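Local coordinates for protein glycerophosphodiester phosphodiesterase (Cytophaga hutchinsonii ATCC 33406, PDB 3CH0) that belongs to the glycerophosphoryl diester phosphodiesterase family and has the parallel-stranded TIM barrel framework of that enzyme clan, at residues H166-F171 / P189-S194; G135-T140 / F171-F176; A180-H185 / L210-A215; T38-D43 / A129-N134. One frame throughout, in Å; residues are numbered along the deposited sequence.

In the fold
From the N terminus, interaction 4 comes first: strand 39-46 meets strand 132-137 after a loop of 85 residues. Interaction 2 opens where it ends, on the same strand, and closes round helix 151-164 onto strand 171-175, a beta-alpha-beta unit. Interaction 1 starts just before strand 171-175, shares Phe171 with interaction 2 and closes round helix 178-187, so the two cross. Interaction 3 leaves from that helix and returns at the loop 210-215, crossing interaction 1 in turn. Interactions 4, 2 and 1 thus follow consecutive parallel strands of one sheet, while interaction 3 lies outside it, about 20 Å from interaction 4 centre to centre.

Interaction 1 of 4, residues H166-F171 / P189-S194; sequences HITDRF and PDIKLS
A chi1 of -60° turns the methyl CG2 of Thr168 anti to its backbone N and across to 189-194, while Asp190, at chi1 56°, holds its carboxylate between its own N and carbonyl carbon. The two side chains meet at about a right angle, with Thr168 CG2 3.5 Å from Asp190 OD2. The same methyl rests 3.9 Å from Ile191 CG1, and the other branch of that isoleucine, CG2, approaches the Phe171 ring obliquely, 4.3 Å from CD1. Several polar links here run through water. One molecule joins Thr168 OG1 (3.0 Å) to Asp190 OD2 (3.1 Å), donating to the carboxylate. Another accepts from Lys192 twice, from N at 3.0 Å and from NZ at 2.9 Å, because the lysine chain folds back at chi3 and chi4; on its donor side lie the carbonyl oxygens of Thr168 and Phe171. A water has only two protons to give, and further acceptors lie close by, so these donated bonds need not all exist at once. The contact marks the N-terminal ends of two adjacent parallel strands: Thr168 belongs to a short 3-10 turn leading into 171-175, and Lys192 and Ser194 bond to the backbone of Leu173. Helix 151-164 packs against it, with Ile162 on Thr168 and Phe171 and Val159 on Ile191, while Met184 of helix 178-187 also covers Ile191.

Interaction 2 of 4, residues G135-T140 / F171-F176; sequences GEIKST and FTLQSF
Gly135 and Leu173, then Glu136 and Gln174, pair as neighbours in parallel strands, and this is the tight part of the contact. Gly135 N bonds to Thr172 O (2.9 Å), Gln174 N to Gly135 O, its donor well above the carbonyl plane, and Ile137 N to Gln174 O (3.0 Å). On one face of the sheet Gln174 CG presses on Glu136 CB at 3.5 Å, carboxylate and amide planes turned 56° apart; the amide NE2 is bound to Glu41. On the face toward the helices, Ile137 CG1 meets Leu173 CD2 at 3.7 Å. At the C-terminal ends of the strands the join becomes looser and wetter. Ser175 OG, anti to its backbone N, donates to Ile137 O (3.0 Å) in the carbonyl plane, carrying the pairing one step further. A water donates to Glu136 OE2 and to Ile137 O and accepts from Phe176 N. The partly exposed Phe176 ring turns its edge to Glu136 OE2, which Lys138 NZ grips from above the carboxylate plane in a 2.7 Å salt bridge. Glu136 OE1 and Lys138 NZ also hydrogen-bond to a citric acid molecule; carboxylate and ammonium held together beside water are consistent with a polar pocket here.

Interaction 3 of 4, residues A180-H185 / L210-A215; sequences ALEYMH and LSFTPA. With EDO (1,2-ethanediol), chain F.
Glu182 and His185, on the side of helix 178-187 that faces the loop 210-215, anchor that loop, which leads into strand 216-219: this is a helix-to-loop contact on the outer layer of the barrel, built from a two-bond carboxylate grip on Ser211 and an aromatic stack. The grip uses both oxygens of Glu182. OE1 takes the hydroxyl OG of Ser211 at 2.6 Å and OE2 takes the backbone N of the same residue at 2.8 Å, each through the syn lone pair, and two bonds to one residue fix the carboxylate against rotation. A bend at chi2 (-71°) swings the acid group across to the loop. One turn along, the His185 and Phe212 rings lie face to face, centroids 3.8 Å apart and planes only 5° from parallel. Their side chains run past each other in opposite directions, which brings His185 CB over the phenyl face and Phe212 CB over the imidazole face, the latter carbon 3.4 Å from His185 NE2. Glu182 also borders this phenyl ring, with OE1 at its edge, 3.7 Å from Phe212 CD1. Apolar packing completes the inner side, where Leu181 CB lies 4.1 Å from Leu210 CD2 and 4.2 Å from Phe212 CZ. A 1,2-ethanediol molecule sits by the loop, weakly bonded to Thr213 OG1. Strand 192-197 packs on the same groups: its Tyr195 touches Leu181 and Leu210 and its Leu193 touches Phe212, while Ala215 passes into backbone pairing with Arg238.

Interaction 4 of 4, residues T38-D43 / A129-N134; sequences TTLEFD and AKIQYN. With EDO (1,2-ethanediol), chain O.
The side chains of Phe42 and Tyr133 cross at a slant, CE1 of the phenylalanine lying in the plane of the tyrosine ring at its edge, 3.9 Å from CD2. Chi1 of 51° folds the Phe42 ring back over the neighbouring strand, placing the carbonyl oxygen of Asn134 above one face, offset toward the rim. That oxygen also accepts from Phe42 N at 3.0 Å. Leu40 meets Ile131 at about a right angle, CG to CG1 at 3.9 Å. Across the sheet from Leu40 and Tyr133, Thr39 CG2 touches Asn134 CB at 3.7 Å. The Glu41 carboxylate, hydrogen-bonded to Gln174 NE2 and Arg15 N, stands almost perpendicular (88°) to the Asn134 amide, which it approaches through CG and whose ND2 is bonded to Gln12. Thr38 and Gln132 run side by side, CG2 3.5 Å from OE1; the amide of Gln132 grips a 1,2-ethanediol molecule with both ends. Leu40 N to Gln132 O (2.8 Å) and Asn134 N to Leu40 O (2.9 Å) keep the strands in parallel register, axes 21° apart. With Leu40, Phe42 and Tyr133 packed on helix 117-127 and Glu41 beside bound citric acid on the other face, this is the layering of a TIM barrel: apolar side toward the helices, polar interior.

Interaction 1 of 4, residues H166-F171 / P189-S194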
# COMPACT_ATOMS: atom_id res chain seq x y z
N HIS A 166 -4.67 -13.70 -12.53
CA HIS A 166 -6.07 -13.52 -12.72
C HIS A 166 -6.77 -12.87 -11.54
O HIS A 166 -7.89 -13.22 -11.17
CB HIS A 166 -6.73 -14.89 -13.06
CG HIS A 166 -6.14 -15.51 -14.28
ND1 HIS A 166 -6.60 -15.22 -15.55
CD2 HIS A 166 -5.06 -16.32 -14.44
CE1 HIS A 166 -5.86 -15.86 -16.43
NE2 HIS A 166 -4.91 -16.52 -15.79
N ILE A 167 -6.12 -11.84 -10.99
CA ILE A 167 -6.70 -11.13 -9.86
C ILE A 167 -7.22 -9.70 -10.17
O ILE A 167 -7.62 -8.96 -9.29
CB ILE A 167 -5.72 -11.07 -8.64
CG1 ILE A 167 -4.45 -10.27 -8.99
CG2 ILE A 167 -5.38 -12.49 -8.10
CD1 ILE A 167 -3.53 -10.07 -7.82
N THR A 168 -7.31 -9.37 -11.45
CA THR A 168 -7.76 -8.05 -11.89
C THR A 168 -8.99 -7.52 -11.19
O THR A 168 -8.99 -6.38 -10.75
CB THR A 168 -8.04 -8.08 -13.42
OG1 THR A 168 -6.82 -8.43 -14.06
CG2 THR A 168 -8.63 -6.75 -13.92
N ASP A 169 -10.04 -8.32 -11.05
CA ASP A 169 -11.29 -7.80 -10.53
C ASP A 169 -11.29 -7.62 -9.01
O ASP A 169 -12.24 -7.10 -8.48
CB ASP A 169 -12.48 -8.63 -10.96
CG ASP A 169 -12.70 -8.59 -12.47
OD1 ASP A 169 -12.30 -7.58 -13.13
OD2 ASP A 169 -13.31 -9.55 -12.98
N ARG A 170 -10.21 -8.08 -8.35
CA ARG A 170 -10.04 -7.89 -6.91
C ARG A 170 -8.84 -6.98 -6.58
O ARG A 170 -8.38 -6.97 -5.46
CB ARG A 170 -9.91 -9.26 -6.19
CG ARG A 170 -11.26 -9.93 -6.09
CD ARG A 170 -11.22 -11.28 -5.43
NE ARG A 170 -10.58 -12.26 -6.26
CZ ARG A 170 -9.44 -12.89 -6.00
NH1 ARG A 170 -8.73 -12.70 -4.89
NH2 ARG A 170 -8.98 -13.79 -6.86
N PHE A 171 -8.38 -6.24 -7.58
CA PHE A 171 -7.18 -5.45 -7.48
C PHE A 171 -7.49 -3.97 -7.64
O PHE A 171 -8.20 -3.55 -8.57
CB PHE A 171 -6.14 -5.81 -8.54
CG PHE A 171 -4.75 -5.49 -8.07
CD1 PHE A 171 -4.24 -4.20 -8.22
CD2 PHE A 171 -3.97 -6.44 -7.40
CE1 PHE A 171 -2.96 -3.88 -7.67
CE2 PHE A 171 -2.73 -6.10 -6.92
CZ PHE A 171 -2.24 -4.85 -7.06
N PRO A 189 -7.77 -0.09 -18.39
CA PRO A 189 -8.98 0.49 -17.79
C PRO A 189 -9.81 -0.43 -16.94
O PRO A 189 -10.68 0.06 -16.21
CB PRO A 189 -9.79 0.95 -19.01
CG PRO A 189 -9.26 0.13 -20.09
CD PRO A 189 -7.84 -0.10 -19.87
N ASP A 190 -9.54 -1.74 -16.99
CA ASP A 190 -10.30 -2.69 -16.17
C ASP A 190 -9.80 -2.79 -14.72
O ASP A 190 -10.43 -3.46 -13.86
CB ASP A 190 -10.40 -4.09 -16.79
CG ASP A 190 -9.05 -4.72 -17.12
OD1 ASP A 190 -8.03 -4.01 -17.26
OD2 ASP A 190 -9.05 -5.97 -17.32
N ILE A 191 -8.67 -2.13 -14.42
CA ILE A 191 -8.14 -2.20 -13.06
C ILE A 191 -8.52 -0.94 -12.30
O ILE A 191 -8.25 0.16 -12.75
CB ILE A 191 -6.64 -2.39 -13.05
CG1 ILE A 191 -6.27 -3.71 -13.73
CG2 ILE A 191 -6.07 -2.26 -11.59
CD1 ILE A 191 -4.76 -3.86 -13.96
N LYS A 192 -9.26 -1.10 -11.22
CA LYS A 192 -9.73 0.01 -10.39
C LYS A 192 -8.53 0.84 -9.90
O LYS A 192 -7.52 0.24 -9.57
CB LYS A 192 -10.49 -0.47 -9.16
CG LYS A 192 -11.88 -1.03 -9.45
CD LYS A 192 -12.66 -1.39 -8.17
CE LYS A 192 -12.01 -2.54 -7.36
NZ LYS A 192 -11.94 -3.83 -8.09
N LEU A 193 -8.66 2.17 -9.87
CA LEU A 193 -7.60 3.03 -9.39
C LEU A 193 -8.02 3.77 -8.14
O LEU A 193 -9.17 4.22 -8.00
CB LEU A 193 -7.19 4.00 -10.48
CG LEU A 193 -6.74 3.40 -11.79
CD1 LEU A 193 -6.35 4.52 -12.78
CD2 LEU A 193 -5.55 2.44 -11.59
N SER A 194 -7.04 3.97 -7.25
CA SER A 194 -7.16 4.81 -6.13
C SER A 194 -6.15 5.97 -6.16
O SER A 194 -4.93 5.77 -6.34
CB SER A 194 -6.92 3.99 -4.85
OG SER A 194 -6.88 4.87 -3.70
O HOH W 1 -10.11 -3.84 -10.37
O HOH W 2 -6.13 -6.55 -16.32
O HOH W 3 -11.87 -5.00 -12.56

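Interaction 2 of 4, residues G135-T140 / F171-F176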
# COMPACT_ATOMS: atom_id res chain seq x y z
N GLY A 135 -2.55 -2.10 -4.18
CA GLY A 135 -1.12 -2.01 -4.38
C GLY A 135 -0.68 -0.67 -4.88
O GLY A 135 -1.20 -0.19 -5.87
N GLU A 136 0.34 -0.13 -4.21
CA GLU A 136 0.82 1.24 -4.48
C GLU A 136 2.02 1.23 -5.39
O GLU A 136 3.03 0.62 -5.08
CB GLU A 136 1.15 2.01 -3.18
CG GLU A 136 1.50 3.50 -3.44
CD GLU A 136 1.62 4.35 -2.23
OE1 GLU A 136 1.23 3.94 -1.12
OE2 GLU A 136 2.18 5.49 -2.42
N ILE A 137 1.92 1.91 -6.52
CA ILE A 137 3.08 2.21 -7.34
C ILE A 137 3.86 3.37 -6.77
O ILE A 137 3.38 4.50 -6.81
CB ILE A 137 2.71 2.40 -8.85
CG1 ILE A 137 2.30 1.01 -9.38
CG2 ILE A 137 3.86 2.96 -9.68
CD1 ILE A 137 2.32 0.80 -10.89
N LYS A 138 4.99 3.04 -6.17
CA LYS A 138 5.84 4.02 -5.56
C LYS A 138 6.81 4.74 -6.52
O LYS A 138 8.01 4.60 -6.42
CB LYS A 138 6.62 3.35 -4.40
CG LYS A 138 5.74 3.00 -3.22
CD LYS A 138 5.30 4.23 -2.42
CE LYS A 138 4.66 3.99 -1.05
NZ LYS A 138 4.03 5.28 -0.45
N SER A 139 6.22 5.54 -7.41
CA SER A 139 6.97 6.30 -8.42
C SER A 139 6.89 7.78 -8.06
O SER A 139 5.87 8.26 -7.50
CB SER A 139 6.42 6.06 -9.84
OG SER A 139 5.03 6.37 -9.89
N THR A 140 7.95 8.49 -8.44
CA THR A 140 7.97 9.93 -8.44
C THR A 140 8.73 10.37 -9.70
O THR A 140 9.58 9.65 -10.22
CB THR A 140 8.66 10.57 -7.22
OG1 THR A 140 10.06 10.41 -7.30
CG2 THR A 140 8.11 9.99 -5.90
N PHE A 171 -8.38 -6.24 -7.58
CA PHE A 171 -7.18 -5.45 -7.48
C PHE A 171 -7.49 -3.97 -7.64
O PHE A 171 -8.20 -3.55 -8.57
CB PHE A 171 -6.14 -5.81 -8.54
CG PHE A 171 -4.75 -5.49 -8.07
CD1 PHE A 171 -4.24 -4.20 -8.22
CD2 PHE A 171 -3.97 -6.44 -7.40
CE1 PHE A 171 -2.96 -3.88 -7.67
CE2 PHE A 171 -2.73 -6.10 -6.92
CZ PHE A 171 -2.24 -4.85 -7.06
N THR A 172 -6.97 -3.15 -6.73
CA THR A 172 -6.93 -1.69 -6.92
C THR A 172 -5.51 -1.23 -6.95
O THR A 172 -4.71 -1.67 -6.13
CB THR A 172 -7.66 -0.96 -5.75
OG1 THR A 172 -9.00 -1.47 -5.66
CG2 THR A 172 -7.68 0.56 -5.94
N LEU A 173 -5.18 -0.38 -7.92
CA LEU A 173 -3.84 0.16 -8.10
C LEU A 173 -3.91 1.59 -7.56
O LEU A 173 -4.72 2.39 -8.03
CB LEU A 173 -3.42 0.17 -9.57
CG LEU A 173 -1.97 0.46 -9.89
CD1 LEU A 173 -1.59 1.93 -9.57
CD2 LEU A 173 -1.00 -0.60 -9.28
N GLN A 174 -3.09 1.88 -6.56
CA GLN A 174 -3.10 3.19 -5.93
C GLN A 174 -1.81 3.90 -6.19
O GLN A 174 -0.76 3.29 -6.38
CB GLN A 174 -3.34 3.15 -4.42
CG GLN A 174 -2.31 2.33 -3.69
CD GLN A 174 -2.51 2.18 -2.18
OE1 GLN A 174 -3.10 3.06 -1.52
NE2 GLN A 174 -1.87 1.13 -1.60
N SER A 175 -1.86 5.23 -6.30
CA SER A 175 -0.62 5.98 -6.42
C SER A 175 -0.84 7.44 -6.09
O SER A 175 -1.92 7.98 -6.29
CB SER A 175 -0.01 5.88 -7.84
OG SER A 175 1.32 6.34 -7.88
N PHE A 176 0.24 8.07 -5.59
CA PHE A 176 0.28 9.52 -5.53
C PHE A 176 0.61 10.13 -6.88
O PHE A 176 0.43 11.38 -7.07
CB PHE A 176 1.38 9.99 -4.57
CG PHE A 176 1.05 9.85 -3.13
CD1 PHE A 176 0.27 10.79 -2.48
CD2 PHE A 176 1.54 8.82 -2.40
CE1 PHE A 176 -0.04 10.66 -1.15
CE2 PHE A 176 1.24 8.72 -1.05
CZ PHE A 176 0.41 9.62 -0.45
O HOH W 4 2.59 6.43 -4.83

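Interaction 3 of 4, residues A180-H185 / L210-A215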
# COMPACT_ATOMS: atom_id res chain seq x y z
N ALA A 180 1.26 7.77 -13.20
CA ALA A 180 1.01 6.33 -13.13
C ALA A 180 -0.52 6.09 -13.23
O ALA A 180 -0.98 5.17 -13.93
CB ALA A 180 1.55 5.74 -11.81
N LEU A 181 -1.35 6.95 -12.58
CA LEU A 181 -2.81 6.79 -12.70
C LEU A 181 -3.31 6.99 -14.14
O LEU A 181 -4.14 6.26 -14.63
CB LEU A 181 -3.52 7.67 -11.70
CG LEU A 181 -3.15 7.45 -10.24
CD1 LEU A 181 -3.78 8.56 -9.36
CD2 LEU A 181 -3.55 6.03 -9.81
N GLU A 182 -2.77 8.01 -14.81
CA GLU A 182 -3.18 8.27 -16.20
C GLU A 182 -2.81 7.09 -17.10
O GLU A 182 -3.59 6.68 -17.99
CB GLU A 182 -2.56 9.56 -16.75
CG GLU A 182 -3.05 10.82 -16.07
CD GLU A 182 -4.46 11.24 -16.36
OE1 GLU A 182 -5.18 10.64 -17.21
OE2 GLU A 182 -4.90 12.25 -15.72
N TYR A 183 -1.59 6.59 -16.94
CA TYR A 183 -1.09 5.47 -17.74
C TYR A 183 -1.97 4.24 -17.53
O TYR A 183 -2.42 3.55 -18.47
CB TYR A 183 0.35 5.15 -17.39
CG TYR A 183 0.88 4.00 -18.22
CD1 TYR A 183 1.37 4.23 -19.48
CD2 TYR A 183 0.80 2.69 -17.75
CE1 TYR A 183 1.84 3.19 -20.27
CE2 TYR A 183 1.31 1.63 -18.52
CZ TYR A 183 1.81 1.89 -19.80
OH TYR A 183 2.29 0.88 -20.62
N MSE A 184 -2.21 3.91 -16.26
CA MSE A 184 -3.09 2.78 -15.94
C MSE A 184 -4.48 2.92 -16.51
O MSE A 184 -5.04 1.97 -17.08
CB MSE A 184 -3.24 2.62 -14.42
CG MSE A 184 -2.02 2.20 -13.67
SE MSE A 184 -1.46 0.39 -14.09
CE MSE A 184 -3.05 -0.53 -13.53
N HIS A 185 -5.05 4.11 -16.40
CA HIS A 185 -6.39 4.34 -16.87
C HIS A 185 -6.50 4.18 -18.36
O HIS A 185 -7.50 3.62 -18.85
CB HIS A 185 -6.81 5.73 -16.47
CG HIS A 185 -8.19 6.09 -16.92
ND1 HIS A 185 -9.33 5.50 -16.42
CD2 HIS A 185 -8.60 7.04 -17.80
CE1 HIS A 185 -10.39 6.05 -17.01
NE2 HIS A 185 -9.97 7.01 -17.82
N LEU A 210 -6.31 15.10 -12.44
CA LEU A 210 -6.51 13.89 -13.25
C LEU A 210 -7.51 14.19 -14.35
O LEU A 210 -8.36 15.05 -14.19
CB LEU A 210 -7.08 12.73 -12.40
CG LEU A 210 -6.14 12.12 -11.36
CD1 LEU A 210 -6.92 11.13 -10.49
CD2 LEU A 210 -4.96 11.47 -12.00
N SER A 211 -7.41 13.45 -15.45
CA SER A 211 -8.32 13.60 -16.58
C SER A 211 -9.60 12.75 -16.48
O SER A 211 -10.45 12.78 -17.38
CB SER A 211 -7.57 13.21 -17.87
OG SER A 211 -7.42 11.79 -17.95
N PHE A 212 -9.77 12.03 -15.38
CA PHE A 212 -10.85 11.09 -15.20
C PHE A 212 -11.11 10.99 -13.71
O PHE A 212 -10.30 11.44 -12.87
CB PHE A 212 -10.45 9.71 -15.75
CG PHE A 212 -9.32 9.09 -14.99
CD1 PHE A 212 -8.03 9.46 -15.23
CD2 PHE A 212 -9.59 8.11 -14.03
CE1 PHE A 212 -6.99 8.90 -14.47
CE2 PHE A 212 -8.55 7.54 -13.29
CZ PHE A 212 -7.26 7.94 -13.53
N THR A 213 -12.22 10.37 -13.39
CA THR A 213 -12.63 10.18 -11.99
C THR A 213 -12.22 8.75 -11.61
O THR A 213 -12.74 7.79 -12.17
CB THR A 213 -14.15 10.34 -11.83
OG1 THR A 213 -14.50 11.66 -12.26
CG2 THR A 213 -14.56 10.16 -10.37
N PRO A 214 -11.32 8.61 -10.63
CA PRO A 214 -10.89 7.28 -10.21
C PRO A 214 -11.96 6.59 -9.36
O PRO A 214 -12.93 7.20 -8.91
CB PRO A 214 -9.66 7.59 -9.33
CG PRO A 214 -9.97 8.92 -8.74
CD PRO A 214 -10.71 9.67 -9.85
N ALA A 215 -11.77 5.29 -9.14
CA ALA A 215 -12.68 4.56 -8.29
C ALA A 215 -12.72 5.00 -6.81
O ALA A 215 -13.79 4.98 -6.16
CB ALA A 215 -12.40 3.05 -8.36
C1 EDO F . -12.75 14.96 -14.70
O1 EDO F . -13.19 13.59 -14.80
C2 EDO F . -11.33 15.00 -14.16
O2 EDO F . -10.85 16.32 -13.86

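Interaction 4 of 4, residues T38-D43 / A129-N134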
# COMPACT_ATOMS: atom_id res chain seq x y z
N THR A 38 -10.55 -7.13 4.66
CA THR A 38 -11.14 -7.16 3.36
C THR A 38 -10.03 -7.14 2.27
O THR A 38 -10.15 -7.77 1.22
CB THR A 38 -11.99 -5.89 3.16
OG1 THR A 38 -12.83 -5.66 4.28
CG2 THR A 38 -12.77 -5.98 1.83
N THR A 39 -8.98 -6.36 2.55
CA THR A 39 -7.97 -5.97 1.56
C THR A 39 -6.58 -5.95 2.19
O THR A 39 -6.41 -5.44 3.33
CB THR A 39 -8.29 -4.56 1.08
OG1 THR A 39 -9.61 -4.55 0.51
CG2 THR A 39 -7.30 -4.02 -0.01
N LEU A 40 -5.64 -6.51 1.45
CA LEU A 40 -4.22 -6.35 1.80
C LEU A 40 -3.76 -5.09 1.06
O LEU A 40 -3.88 -5.02 -0.16
CB LEU A 40 -3.42 -7.53 1.31
CG LEU A 40 -3.89 -8.93 1.82
CD1 LEU A 40 -3.03 -10.03 1.18
CD2 LEU A 40 -3.78 -8.96 3.33
N GLU A 41 -3.22 -4.15 1.80
CA GLU A 41 -2.66 -2.93 1.28
C GLU A 41 -1.11 -3.05 1.30
O GLU A 41 -0.51 -3.60 2.24
CB GLU A 41 -3.15 -1.72 2.07
CG GLU A 41 -2.76 -0.35 1.50
CD GLU A 41 -1.32 0.05 1.70
OE1 GLU A 41 -0.58 -0.46 2.59
OE2 GLU A 41 -0.86 0.97 0.98
N PHE A 42 -0.43 -2.59 0.26
CA PHE A 42 1.00 -2.80 0.18
C PHE A 42 1.57 -1.92 -0.92
O PHE A 42 0.85 -1.29 -1.66
CB PHE A 42 1.34 -4.27 -0.11
CG PHE A 42 0.59 -4.80 -1.30
CD1 PHE A 42 -0.68 -5.33 -1.15
CD2 PHE A 42 1.14 -4.77 -2.59
CE1 PHE A 42 -1.41 -5.75 -2.22
CE2 PHE A 42 0.41 -5.17 -3.69
CZ PHE A 42 -0.86 -5.67 -3.51
N ASP A 43 2.90 -1.90 -1.00
CA ASP A 43 3.68 -0.98 -1.83
C ASP A 43 4.57 -1.78 -2.74
O ASP A 43 5.06 -2.84 -2.35
CB ASP A 43 4.53 -0.18 -0.89
CG ASP A 43 3.74 0.48 0.20
OD1 ASP A 43 2.92 1.33 -0.16
OD2 ASP A 43 3.97 0.25 1.41
N ALA A 129 -10.05 -16.88 -1.91
CA ALA A 129 -10.43 -16.46 -3.24
C ALA A 129 -11.19 -15.14 -3.20
O ALA A 129 -11.51 -14.63 -4.24
CB ALA A 129 -11.33 -17.54 -3.91
N LYS A 130 -11.50 -14.60 -2.02
CA LYS A 130 -12.25 -13.35 -1.93
C LYS A 130 -11.39 -12.12 -1.52
O LYS A 130 -11.86 -11.00 -1.60
CB LYS A 130 -13.43 -13.50 -0.97
CG LYS A 130 -14.53 -14.52 -1.48
N ILE A 131 -10.17 -12.38 -1.10
CA ILE A 131 -9.28 -11.28 -0.66
C ILE A 131 -9.12 -10.25 -1.78
O ILE A 131 -9.02 -10.57 -2.96
CB ILE A 131 -7.89 -11.80 -0.19
CG1 ILE A 131 -7.06 -10.71 0.50
CG2 ILE A 131 -7.11 -12.44 -1.37
CD1 ILE A 131 -7.63 -10.20 1.81
N GLN A 132 -9.05 -8.99 -1.39
CA GLN A 132 -8.78 -7.89 -2.30
C GLN A 132 -7.38 -7.32 -2.01
O GLN A 132 -6.79 -7.54 -0.94
CB GLN A 132 -9.89 -6.83 -2.19
CG GLN A 132 -11.20 -7.34 -2.74
CD GLN A 132 -12.36 -6.46 -2.49
OE1 GLN A 132 -13.16 -6.72 -1.57
NE2 GLN A 132 -12.50 -5.41 -3.27
N TYR A 133 -6.85 -6.58 -3.00
CA TYR A 133 -5.52 -6.05 -2.99
C TYR A 133 -5.60 -4.54 -3.29
O TYR A 133 -6.34 -4.13 -4.18
CB TYR A 133 -4.72 -6.70 -4.10
CG TYR A 133 -4.60 -8.18 -4.03
CD1 TYR A 133 -5.59 -9.02 -4.59
CD2 TYR A 133 -3.51 -8.78 -3.44
CE1 TYR A 133 -5.47 -10.39 -4.51
CE2 TYR A 133 -3.34 -10.16 -3.42
CZ TYR A 133 -4.36 -10.97 -3.92
OH TYR A 133 -4.14 -12.35 -3.86
N ASN A 134 -4.76 -3.77 -2.61
CA ASN A 134 -4.59 -2.36 -2.91
C ASN A 134 -3.10 -2.13 -2.96
O ASN A 134 -2.42 -2.04 -1.90
CB ASN A 134 -5.26 -1.53 -1.82
CG ASN A 134 -5.26 -0.05 -2.15
OD1 ASN A 134 -4.84 0.33 -3.28
ND2 ASN A 134 -5.60 0.79 -1.17
C1 EDO O . -14.87 -2.77 -1.22
O1 EDO O . -14.05 -3.24 -2.31
C2 EDO O . -15.07 -3.82 -0.13
O2 EDO O . -15.60 -5.04 -0.69
O HOH W 5 -12.41 -8.98 0.32